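Local coordinates for pheromone from Euplotes raikovi Er-13 (Euplotes raikovi, PDB 6E6N), which probably acts as a diffusible mating signal, a small disulfide-bonded helical pheromone that ciliate cells release and recognise, at residues Gln9-Glu14 and Met32-Asn37. Residues are numbered along the deposited sequence; the frame is centred on the assembly and turned at random.
Sequences QCTNEE and MYIWNN
Glu-13 and Trp-35 both set CG opposite the carbonyl carbon (chi1 -68° and -70°), and a bend at chi2 of the glutamate then carries its carboxylate to the edge of the indole. There Trp-35 NE1 donates to Glu-13 OE2 at 2.9 Å, on the anti lone pair that faces away from OE1. The oxygen lies almost in the indole plane, though the N-H...O angle of 149° leaves the bond somewhat bent, and the carboxylate is twisted about a third of a right angle from the ring. Further in, Ile-34 is buried. Its CG1 branch sits between backbone N and carbonyl carbon, and an extended chi2 sends CD1 against the connecting backbone, 3.4 Å from Thr-11 O and 3.6 Å from Asn-12 C. In this three-helix pheromone fold, the connection leaves helix 2-8 through a Schellman motif at Cys-10 and enters helix 13-20 at the N-cap Asn-12, whose OD1 accepts from Gly-15 N; helix 24-37 packs against this connection, with Thr-11 reaching Cys-30 and Ile-34 reaching Cys-16 of helix 13-20. Ile-34 CG2 approaches Cys-10 CA at 4.3 Å, and the Cys-10 to Cys-38 disulfide ties the same turn to the C-terminus. In the last helical turn, Asn-37 ND2 donates to Tyr-33 O at 3.3 Å, joining the backbone N of Asn-37 on that carbonyl.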
loop_
_atom_site.group_PDB
_atom_site.type_symbol
_atom_site.label_atom_id
_atom_site.label_comp_id
_atom_site.label_asym_id
_atom_site.label_seq_id
_atom_site.Cartn_x
_atom_site.Cartn_y
_atom_site.Cartn_z
ATOM N N GLN A 9 1.422 -4.840 6.686
ATOM C CA GLN A 9 0.751 -4.489 7.927
ATOM C C GLN A 9 -0.779 -4.272 7.751
ATOM O O GLN A 9 -1.460 -4.025 8.731
ATOM C CB GLN A 9 1.431 -3.203 8.461
ATOM C CG GLN A 9 2.860 -3.416 8.947
ATOM C CD GLN A 9 2.902 -4.150 10.254
ATOM O OE1 GLN A 9 2.353 -3.666 11.249
ATOM N NE2 GLN A 9 3.532 -5.337 10.276
ATOM N N CYS A 10 -1.321 -4.434 6.545
ATOM C CA CYS A 10 -2.749 -4.232 6.337
ATOM C C CYS A 10 -3.224 -2.846 6.730
ATOM O O CYS A 10 -4.230 -2.650 7.453
ATOM C CB CYS A 10 -3.568 -5.380 6.951
ATOM S SG CYS A 10 -3.354 -6.994 6.099
ATOM N N THR A 11 -2.462 -1.864 6.272
ATOM C CA THR A 11 -2.898 -0.466 6.325
ATOM C C THR A 11 -4.157 -0.298 5.556
ATOM O O THR A 11 -4.684 -1.212 4.941
ATOM C CB THR A 11 -1.746 0.422 5.783
ATOM O OG1 THR A 11 -1.973 1.798 6.114
ATOM C CG2 THR A 11 -1.635 0.339 4.241
ATOM N N ASN A 12 -4.720 0.906 5.645
ATOM C CA ASN A 12 -5.927 1.217 4.910
ATOM C C ASN A 12 -5.557 1.960 3.624
ATOM O O ASN A 12 -4.365 2.137 3.268
ATOM C CB ASN A 12 -6.909 1.983 5.777
ATOM C CG ASN A 12 -6.383 3.278 6.317
ATOM O OD1 ASN A 12 -5.368 3.800 5.863
ATOM N ND2 ASN A 12 -7.071 3.797 7.357
ATOM N N GLU A 13 -6.528 2.418 2.899
ATOM C CA GLU A 13 -6.282 2.963 1.582
ATOM C C GLU A 13 -5.496 4.271 1.604
ATOM O O GLU A 13 -4.533 4.434 0.836
ATOM C CB GLU A 13 -7.589 3.202 0.842
ATOM C CG GLU A 13 -8.323 1.908 0.479
ATOM C CD GLU A 13 -9.069 1.227 1.625
ATOM O OE1 GLU A 13 -9.183 1.749 2.751
ATOM O OE2 GLU A 13 -9.484 0.101 1.357
ATOM N N GLU A 14 -5.819 5.149 2.539
ATOM C CA GLU A 14 -5.031 6.348 2.801
ATOM C C GLU A 14 -3.608 6.009 3.242
ATOM O O GLU A 14 -2.680 6.742 2.923
ATOM C CB GLU A 14 -5.717 7.239 3.824
ATOM C CG GLU A 14 -7.233 7.366 3.631
ATOM C CD GLU A 14 -8.080 6.415 4.540
ATOM O OE1 GLU A 14 -8.326 5.200 4.176
ATOM O OE2 GLU A 14 -8.549 6.937 5.615
ATOM N N MET A 32 -4.071 -3.169 -4.184
ATOM C CA MET A 32 -4.411 -4.530 -4.644
ATOM C C MET A 32 -4.167 -5.516 -3.491
ATOM O O MET A 32 -4.974 -6.351 -3.186
ATOM C CB MET A 32 -3.560 -4.933 -5.855
ATOM C CG MET A 32 -3.643 -4.059 -7.099
ATOM S SD MET A 32 -5.015 -4.498 -8.136
ATOM C CE MET A 32 -5.410 -6.124 -7.548
ATOM N N TYR A 33 -3.014 -5.386 -2.837
ATOM C CA TYR A 33 -2.668 -6.266 -1.724
ATOM C C TYR A 33 -3.656 -6.185 -0.606
ATOM O O TYR A 33 -4.139 -7.233 -0.127
ATOM C CB TYR A 33 -1.260 -6.002 -1.223
ATOM C CG TYR A 33 -0.861 -7.002 -0.126
ATOM C CD1 TYR A 33 -0.426 -8.260 -0.463
ATOM C CD2 TYR A 33 -1.052 -6.717 1.204
ATOM C CE1 TYR A 33 -0.156 -9.226 0.506
ATOM C CE2 TYR A 33 -0.754 -7.677 2.196
ATOM C CZ TYR A 33 -0.295 -8.935 1.815
ATOM O OH TYR A 33 -0.035 -9.893 2.762
ATOM N N ILE A 34 -3.954 -4.982 -0.125
ATOM C CA ILE A 34 -4.853 -4.875 1.039
ATOM C C ILE A 34 -6.289 -5.259 0.720
ATOM O O ILE A 34 -6.996 -5.805 1.550
ATOM C CB ILE A 34 -4.799 -3.513 1.768
ATOM C CG1 ILE A 34 -5.390 -2.377 0.908
ATOM C CG2 ILE A 34 -3.402 -3.235 2.246
ATOM C CD1 ILE A 34 -5.538 -1.053 1.665
ATOM N N TRP A 35 -6.710 -5.038 -0.512
ATOM C CA TRP A 35 -8.050 -5.408 -0.897
ATOM C C TRP A 35 -8.192 -6.898 -1.020
ATOM O O TRP A 35 -9.264 -7.411 -0.750
ATOM C CB TRP A 35 -8.399 -4.732 -2.192
ATOM C CG TRP A 35 -8.581 -3.236 -2.040
ATOM C CD1 TRP A 35 -8.800 -2.547 -0.907
ATOM C CD2 TRP A 35 -8.555 -2.294 -3.098
ATOM N NE1 TRP A 35 -8.925 -1.189 -1.196
ATOM C CE2 TRP A 35 -8.806 -1.025 -2.540
ATOM C CE3 TRP A 35 -8.403 -2.411 -4.487
ATOM C CZ2 TRP A 35 -8.854 0.126 -3.298
ATOM C CZ3 TRP A 35 -8.471 -1.237 -5.263
ATOM C CH2 TRP A 35 -8.685 0.006 -4.643
ATOM N N ASN A 36 -7.109 -7.617 -1.405
ATOM C CA ASN A 36 -7.168 -9.060 -1.628
ATOM C C ASN A 36 -6.823 -9.854 -0.392
ATOM O O ASN A 36 -7.331 -10.937 -0.155
ATOM C CB ASN A 36 -6.257 -9.490 -2.781
ATOM C CG ASN A 36 -6.569 -10.904 -3.275
ATOM O OD1 ASN A 36 -7.740 -11.336 -3.291
ATOM N ND2 ASN A 36 -5.528 -11.658 -3.635
ATOM N N ASN A 37 -5.911 -9.354 0.398
ATOM C CA ASN A 37 -5.315 -10.115 1.479
ATOM C C ASN A 37 -5.608 -9.619 2.901
ATOM O O ASN A 37 -5.168 -10.233 3.861
ATOM C CB ASN A 37 -3.795 -10.219 1.244
ATOM C CG ASN A 37 -3.475 -10.941 -0.055
ATOM O OD1 ASN A 37 -3.714 -12.146 -0.196
ATOM N ND2 ASN A 37 -3.070 -10.187 -1.050
#